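Side-chain contacts in catalase-3 (Neurospora crassa, PDB 4AJ9), which breaks down hydrogen peroxide into oxygen and water with a heme cofactor, probably protecting cells from its toxic effects: residues Ala176-Phe179 / Phe180-Pro184; Leu290-Pro293 / Thr294-Leu297; Phe438-His441 / Tyr442-Pro445. All blocks are in the same frame, centred on the assembly; numbering follows the deposited sequence.

Contact 1 (Ala176-Phe179 / Phe180-Pro184)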
loop_
_atom_site.group_PDB
_atom_site.type_symbol
_atom_site.label_atom_id
_atom_site.label_comp_id
_atom_site.label_asym_id
_atom_site.label_seq_id
_atom_site.Cartn_x
_atom_site.Cartn_y
_atom_site.Cartn_z
ATOM N N ALA C 176 1.737 -26.587 17.913
ATOM C CA ALA C 176 2.994 -26.095 18.473
ATOM C C ALA C 176 3.849 -27.273 18.924
ATOM O O ALA C 176 5.039 -27.373 18.604
ATOM C CB ALA C 176 2.734 -25.163 19.636
ATOM N N TRP C 177 3.233 -28.157 19.695
ATOM C CA TRP C 177 3.945 -29.302 20.259
ATOM C C TRP C 177 4.235 -30.396 19.228
ATOM O O TRP C 177 5.205 -31.143 19.372
ATOM C CB TRP C 177 3.197 -29.832 21.487
ATOM C CG TRP C 177 3.349 -28.900 22.634
ATOM C CD1 TRP C 177 2.655 -27.732 22.854
ATOM C CD2 TRP C 177 4.302 -29.008 23.697
ATOM N NE1 TRP C 177 3.114 -27.121 24.003
ATOM C CE2 TRP C 177 4.120 -27.887 24.539
ATOM C CE3 TRP C 177 5.283 -29.952 24.027
ATOM C CZ2 TRP C 177 4.881 -27.690 25.687
ATOM C CZ3 TRP C 177 6.037 -29.752 25.169
ATOM C CH2 TRP C 177 5.825 -28.637 25.989
ATOM N N ASP C 178 3.402 -30.475 18.187
ATOM C CA ASP C 178 3.718 -31.272 16.997
ATOM C C ASP C 178 5.040 -30.774 16.412
ATOM O O ASP C 178 5.937 -31.566 16.131
ATOM C CB ASP C 178 2.584 -31.157 15.961
ATOM C CG ASP C 178 2.855 -31.933 14.673
ATOM O OD1 ASP C 178 3.696 -32.850 14.666
ATOM O OD2 ASP C 178 2.199 -31.628 13.648
ATOM N N PHE C 179 5.164 -29.459 16.242
ATOM C CA PHE C 179 6.398 -28.893 15.699
ATOM C C PHE C 179 7.611 -29.108 16.607
ATOM O O PHE C 179 8.679 -29.479 16.134
ATOM C CB PHE C 179 6.257 -27.399 15.380
ATOM C CG PHE C 179 7.490 -26.810 14.743
ATOM C CD1 PHE C 179 7.714 -26.950 13.381
ATOM C CD2 PHE C 179 8.435 -26.140 15.508
ATOM C CE1 PHE C 179 8.857 -26.424 12.780
ATOM C CE2 PHE C 179 9.582 -25.607 14.918
ATOM C CZ PHE C 179 9.791 -25.751 13.547
ATOM N N PHE C 180 7.443 -28.880 17.906
ATOM C CA PHE C 180 8.542 -29.023 18.859
ATOM C C PHE C 180 9.096 -30.438 18.836
ATOM O O PHE C 180 10.297 -30.656 19.001
ATOM C CB PHE C 180 8.060 -28.702 20.278
ATOM C CG PHE C 180 7.635 -27.273 20.475
ATOM C CD1 PHE C 180 8.182 -26.256 19.704
ATOM C CD2 PHE C 180 6.695 -26.947 21.438
ATOM C CE1 PHE C 180 7.804 -24.934 19.902
ATOM C CE2 PHE C 180 6.301 -25.630 21.624
ATOM C CZ PHE C 180 6.863 -24.625 20.856
ATOM N N SER C 181 8.211 -31.402 18.639
ATOM C CA SER C 181 8.602 -32.799 18.708
ATOM C C SER C 181 9.048 -33.334 17.347
ATOM O O SER C 181 9.810 -34.295 17.273
ATOM C CB SER C 181 7.480 -33.647 19.320
ATOM O OG SER C 181 6.294 -33.606 18.540
ATOM N N SER C 182 8.574 -32.702 16.279
ATOM C CA SER C 182 8.959 -33.070 14.919
ATOM C C SER C 182 10.292 -32.442 14.521
ATOM O O SER C 182 10.948 -32.906 13.593
ATOM C CB SER C 182 7.889 -32.621 13.926
ATOM O OG SER C 182 6.708 -33.393 14.049
ATOM N N GLN C 183 10.672 -31.384 15.236
ATOM C CA GLN C 183 11.854 -30.573 14.928
ATOM C C GLN C 183 12.656 -30.356 16.211
ATOM O O GLN C 183 12.587 -29.285 16.819
ATOM C CB GLN C 183 11.403 -29.213 14.367
ATOM C CG GLN C 183 12.525 -28.326 13.824
ATOM C CD GLN C 183 13.118 -28.901 12.563
ATOM O OE1 GLN C 183 12.705 -28.555 11.452
ATOM N NE2 GLN C 183 14.072 -29.819 12.725
ATOM N N PRO C 184 13.429 -31.377 16.634
ATOM C CA PRO C 184 13.940 -31.401 18.013
ATOM C C PRO C 184 14.912 -30.282 18.379
ATOM O O PRO C 184 15.157 -30.091 19.563
ATOM C CB PRO C 184 14.628 -32.773 18.113
ATOM C CG PRO C 184 13.948 -33.611 17.079
ATOM C CD PRO C 184 13.639 -32.661 15.942
HETATM O O HOH W 1 4.670 -34.801 16.600
#

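Contact 2 (Leu290-Pro293 / Thr294-Leu297)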
loop_
_atom_site.group_PDB
_atom_site.type_symbol
_atom_site.label_atom_id
_atom_site.label_comp_id
_atom_site.label_asym_id
_atom_site.label_seq_id
_atom_site.Cartn_x
_atom_site.Cartn_y
_atom_site.Cartn_z
ATOM N N LEU C 290 29.815 -22.723 17.255
ATOM C CA LEU C 290 29.359 -21.384 17.641
ATOM C C LEU C 290 28.519 -20.682 16.566
ATOM O O LEU C 290 27.994 -19.590 16.789
ATOM C CB LEU C 290 30.529 -20.512 18.117
ATOM C CG LEU C 290 30.765 -20.615 19.626
ATOM C CD1 LEU C 290 32.184 -20.178 20.029
ATOM C CD2 LEU C 290 29.709 -19.799 20.359
ATOM N N LEU C 291 28.367 -21.325 15.414
ATOM C CA LEU C 291 27.476 -20.818 14.376
ATOM C C LEU C 291 26.046 -21.326 14.608
ATOM O O LEU C 291 25.125 -20.944 13.895
ATOM C CB LEU C 291 27.960 -21.240 12.987
ATOM C CG LEU C 291 29.331 -20.756 12.502
ATOM C CD1 LEU C 291 29.609 -21.315 11.104
ATOM C CD2 LEU C 291 29.431 -19.234 12.499
ATOM N N ASP C 292 25.879 -22.174 15.621
ATOM C CA ASP C 292 24.615 -22.831 15.930
ATOM C C ASP C 292 23.846 -22.039 16.994
ATOM O O ASP C 292 24.221 -22.039 18.167
ATOM C CB ASP C 292 24.888 -24.258 16.436
ATOM C CG ASP C 292 23.618 -25.051 16.714
ATOM O OD1 ASP C 292 22.514 -24.458 16.792
ATOM O OD2 ASP C 292 23.730 -26.289 16.879
ATOM N N PRO C 293 22.739 -21.398 16.587
ATOM C CA PRO C 293 21.959 -20.525 17.472
ATOM C C PRO C 293 21.111 -21.290 18.489
ATOM O O PRO C 293 20.416 -20.659 19.305
ATOM C CB PRO C 293 21.048 -19.776 16.490
ATOM C CG PRO C 293 20.813 -20.771 15.396
ATOM C CD PRO C 293 22.117 -21.538 15.259
ATOM N N THR C 294 21.143 -22.619 18.439
ATOM C CA THR C 294 20.417 -23.411 19.425
ATOM C C THR C 294 21.307 -23.727 20.619
ATOM O O THR C 294 20.907 -24.475 21.501
ATOM C CB THR C 294 19.868 -24.747 18.829
ATOM O OG1 THR C 294 20.958 -25.610 18.479
ATOM C CG2 THR C 294 19.009 -24.474 17.570
ATOM N N LYS C 295 22.513 -23.162 20.633
ATOM C CA LYS C 295 23.475 -23.427 21.696
ATOM C C LYS C 295 23.918 -22.112 22.325
ATOM O O LYS C 295 24.022 -21.101 21.632
ATOM C CB LYS C 295 24.710 -24.142 21.143
ATOM C CG LYS C 295 24.438 -25.375 20.281
ATOM C CD LYS C 295 24.181 -26.609 21.122
ATOM C CE LYS C 295 24.078 -27.861 20.247
ATOM N NZ LYS C 295 23.053 -27.722 19.175
ATOM N N PHE C 296 24.157 -22.123 23.635
ATOM C CA PHE C 296 24.844 -21.011 24.293
ATOM C C PHE C 296 26.229 -21.437 24.788
ATOM O O PHE C 296 26.513 -22.622 24.891
ATOM C CB PHE C 296 24.009 -20.373 25.423
ATOM C CG PHE C 296 23.778 -21.268 26.618
ATOM C CD1 PHE C 296 24.715 -21.340 27.642
ATOM C CD2 PHE C 296 22.616 -22.017 26.727
ATOM C CE1 PHE C 296 24.503 -22.157 28.739
ATOM C CE2 PHE C 296 22.394 -22.837 27.813
ATOM C CZ PHE C 296 23.338 -22.913 28.827
ATOM N N LEU C 297 27.091 -20.465 25.064
ATOM C CA LEU C 297 28.438 -20.753 25.539
ATOM C C LEU C 297 28.494 -20.667 27.060
ATOM O O LEU C 297 28.362 -19.579 27.622
ATOM C CB LEU C 297 29.433 -19.768 24.919
ATOM C CG LEU C 297 30.916 -19.955 25.254
ATOM C CD1 LEU C 297 31.408 -21.292 24.763
ATOM C CD2 LEU C 297 31.733 -18.833 24.636
HETATM O O HOH W 2 25.973 -20.613 19.729
#

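Contact 3 (Phe438-His441 / Tyr442-Pro445)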
loop_
_atom_site.group_PDB
_atom_site.type_symbol
_atom_site.label_atom_id
_atom_site.label_comp_id
_atom_site.label_asym_id
_atom_site.label_seq_id
_atom_site.Cartn_x
_atom_site.Cartn_y
_atom_site.Cartn_z
ATOM N N PHE C 438 25.919 -29.401 13.835
ATOM C CA PHE C 438 24.685 -28.846 14.383
ATOM C C PHE C 438 23.792 -29.953 14.959
ATOM O O PHE C 438 22.734 -29.667 15.516
ATOM C CB PHE C 438 23.908 -28.091 13.277
ATOM C CG PHE C 438 24.384 -26.669 13.022
ATOM C CD1 PHE C 438 25.738 -26.347 13.020
ATOM C CD2 PHE C 438 23.464 -25.655 12.767
ATOM C CE1 PHE C 438 26.163 -25.042 12.780
ATOM C CE2 PHE C 438 23.880 -24.349 12.526
ATOM C CZ PHE C 438 25.230 -24.035 12.531
ATOM N N ASP C 439 24.233 -31.208 14.842
ATOM C CA ASP C 439 23.373 -32.380 15.066
ATOM C C ASP C 439 22.815 -32.629 16.480
ATOM O O ASP C 439 21.809 -33.325 16.625
ATOM C CB ASP C 439 24.078 -33.658 14.586
ATOM C CG ASP C 439 24.033 -33.824 13.077
ATOM O OD1 ASP C 439 23.390 -32.988 12.410
ATOM O OD2 ASP C 439 24.625 -34.802 12.562
ATOM N N ASP C 440 23.461 -32.094 17.512
ATOM C CA ASP C 440 23.090 -32.430 18.892
ATOM C C ASP C 440 21.989 -31.520 19.437
ATOM O O ASP C 440 22.216 -30.338 19.665
ATOM C CB ASP C 440 24.323 -32.383 19.805
ATOM C CG ASP C 440 24.017 -32.789 21.244
ATOM O OD1 ASP C 440 22.915 -32.485 21.750
ATOM O OD2 ASP C 440 24.895 -33.409 21.880
ATOM N N HIS C 441 20.808 -32.086 19.677
ATOM C CA HIS C 441 19.656 -31.277 20.064
ATOM C C HIS C 441 19.230 -31.424 21.519
ATOM O O HIS C 441 18.268 -30.780 21.945
ATOM C CB HIS C 441 18.465 -31.607 19.161
ATOM C CG HIS C 441 18.777 -31.534 17.702
ATOM N ND1 HIS C 441 19.314 -30.408 17.113
ATOM C CD2 HIS C 441 18.622 -32.443 16.710
ATOM C CE1 HIS C 441 19.473 -30.625 15.818
ATOM N NE2 HIS C 441 19.062 -31.853 15.548
ATOM N N TYR C 442 19.950 -32.243 22.287
ATOM C CA TYR C 442 19.478 -32.658 23.600
ATOM C C TYR C 442 20.429 -32.331 24.742
ATOM O O TYR C 442 20.005 -32.123 25.880
ATOM C CB TYR C 442 19.194 -34.158 23.574
ATOM C CG TYR C 442 18.290 -34.569 22.433
ATOM C CD1 TYR C 442 16.911 -34.450 22.539
ATOM C CD2 TYR C 442 18.815 -35.080 21.250
ATOM C CE1 TYR C 442 16.075 -34.832 21.497
ATOM C CE2 TYR C 442 17.985 -35.455 20.196
ATOM C CZ TYR C 442 16.620 -35.333 20.330
ATOM O OH TYR C 442 15.799 -35.717 19.296
ATOM N N THR C 443 21.721 -32.279 24.436
ATOM C CA THR C 443 22.725 -32.067 25.470
ATOM C C THR C 443 22.509 -30.756 26.221
ATOM O O THR C 443 22.529 -30.734 27.455
ATOM C CB THR C 443 24.159 -32.155 24.897
ATOM O OG1 THR C 443 24.398 -33.487 24.422
ATOM C CG2 THR C 443 25.181 -31.802 25.957
ATOM N N GLN C 444 22.272 -29.662 25.501
ATOM C CA GLN C 444 22.115 -28.398 26.206
ATOM C C GLN C 444 20.776 -28.207 26.915
ATOM O O GLN C 444 20.732 -27.611 27.985
ATOM C CB GLN C 444 22.509 -27.202 25.337
ATOM C CG GLN C 444 24.002 -27.145 25.144
ATOM C CD GLN C 444 24.497 -25.761 24.828
ATOM O OE1 GLN C 444 23.705 -24.830 24.618
ATOM N NE2 GLN C 444 25.809 -25.614 24.774
ATOM N N PRO C 445 19.681 -28.709 26.329
ATOM C CA PRO C 445 18.462 -28.691 27.142
ATOM C C PRO C 445 18.700 -29.398 28.470
ATOM O O PRO C 445 18.279 -28.899 29.515
ATOM C CB PRO C 445 17.464 -29.463 26.284
ATOM C CG PRO C 445 17.892 -29.164 24.880
ATOM C CD PRO C 445 19.412 -29.114 24.935
HETATM O O HOH W 3 22.200 -29.628 22.485
#

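Contact 1 (Ala176-Phe179 / Phe180-Pro184)
Phe180 and Trp177, three residues apart on one helix, form a T-shaped pair: the Phe180 edge is directed at the face of the indole five-membered ring, with centroids 5.2 Å apart and planes at 80°. The edge atom is Phe180 CD2, 3.9 Å from Trp177 CD2. Because Phe180 CG stands anti to its own carbonyl carbon (chi1 -65°), the ring swings back along the helix, and one face covers the backbone oxygen of Ala176, with Phe180 CG 3.2 Å from Ala176 O. That same oxygen accepts the Phe180 N-H at 2.9 Å. Without the phenyl ring, as with an alanine at this position, the Trp177 indole face would probably lose its edge-on partner and a gap would open beside Leu190 and Val158, which also touch the ring. One turn on, Gln183 CB lies over the face of Phe179, 4.0 Å from the ring centroid and 15° off its normal, and the two side chains run side by side.

The polar flank gathers two serine hydroxyls around Asp178. Ser181 OG is 2.8 Å from Trp177 O, and Ser182 OG is 3.1 Å from Asp178 OD1; each hydroxyl also has Asp178 O within reach. A water donates to both Asp178 OD1 and Ser181 OG. Further out, the Asp178 carboxylate is held mainly by a second subunit, through Tyr397 OH, Ser400 OG and the backbone N-H groups of Tyr401 and Leu402 of that chain, while Trp177 NE1 bonds to Glu467.

Weak terminal N-H bonds to Phe179 O and the departure of Gln183 from helical torsions identify the C-terminal turn of helix 174-182, an alpha helix with i/i+3 and i/i+4 side-chain pairs, set here at a subunit interface of the catalase tetramer.

Contact 2 (Leu290-Pro293 / Thr294-Leu297)
Thr294 meets Asp292 through two donors that share one carboxylate oxygen. Thr294 N gives its hydrogen to Asp292 OD1 at 2.8 Å, closing an Asx turn whose middle residue, Pro293, has its side chain about 5 Å from a bound heme, and Thr294 OG1 donates to the same Asp292 OD1 at 2.6 Å. Both approach from one face of the carboxylate: the amide from above the plane, the hydroxyl on the syn side and 29° out of it. The hydroxyl gets there because OG1 sits between the backbone N and the carbonyl carbon (chi1 66°), turned back toward the aspartate. Gln146 NE2 adds only weak bonds to Asp292 OD1 and Thr294 OG1.

Lys295 comes next, and its backbone completes a type I beta turn: Lys295 N donates to Asp292 O at 3.2 Å, from well above the carbonyl plane. The side chain is bent at chi2 and chi4, which folds it back across the aspartate so that Lys295 NZ makes a salt bridge of 2.8 Å with Asp292 OD2, again from above the carboxylate plane. Lys295 NZ also donates to Thr294 OG1 at 3.1 Å, and a further bond runs to the backbone oxygen of Asp440. On the turn's backbone side a water donates to Asp292 O and, at 2.8 Å, to Lys295 O.

Phe296 follows, its ring meeting that of His188, and Leu297 packs on Ile278 of strand 270-278.

All four touching residues are buried, so the chemistry is that of a charge pair kept from solvent. Asp292 spends one oxygen on the turn and the other on the ammonium group, which probably favours the ionised carboxylate; the three donors on its two oxygens together hold its rotation.

Contact 3 (Phe438-His441 / Tyr442-Pro445)
From Asp440, where the backbone is still extended (psi 113°), the chain turns through His441 and Tyr442 and enters helical torsions at Thr443, with Tyr442 at the N-cap position of helix 443-450. The Asp440 side chain spans this turn. With its CG anti to the backbone N (chi1 -177°), the carboxylate reaches forward, and Asp440 OD1 accepts the amides of the N-cap residue Tyr442 and of Thr443, the first helical residue. Thr443 N approaches its syn lone pair at 2.9 Å in an almost straight bond (169°), and Tyr442 N comes in nearly end-on to the C-O bond at 3.0 Å, which makes this an Asx turn. Asp440 OD2 offers its own syn lone pair to Thr443 OG1 at 2.6 Å, so that carboxylate and threonine face each other through a side-chain bond and a backbone bond while the two side chains cross at about a right angle. A water extends the pattern by one residue, donating to Asp440 O and accepting from Gln444 N at 3.0 Å.

On the apolar flank, His441 CB lies over one face of the Tyr442 ring in a CH-pi contact, 4.1 Å from the centroid. Pro445, which has no N-H to offer the turn behind it, sets its ring against the backbone instead, with Pro445 CG 3.4 Å from His441 O. Tyr442 is held at its far end by Gln483, which bonds to the hydroxyl, and its ring also meets that of Tyr510.

Three donors thus grip two carboxylate oxygens at the amino end of a helix. There the N-H groups of the helix start and the helix dipole would probably favour a negatively charged Asp440, and the two bonds to Thr443, one to each oxygen, would restrain its carboxylate from turning.

Following the chain from the N terminus, each contact joins two adjoining segments and closes only a local turn; the three come in series, and none nests in or crosses another. Contact 1 ends helix 174-182, contact 2 turns the loop between strands 270-278 and 305-314, and contact 3 starts helix 443-450. Contacts 1 and 2 do not touch, their nearest atoms being about 7 Å apart. Contact 3 meets both: Pro184 CB packs 3.4 Å from Tyr442 OH, and Phe296 N probably bonds to Gln444 OE1 at 2.9 Å. It thereby joins a helix end and a loop of the catalase core to the start of a helix in the catalase-related region.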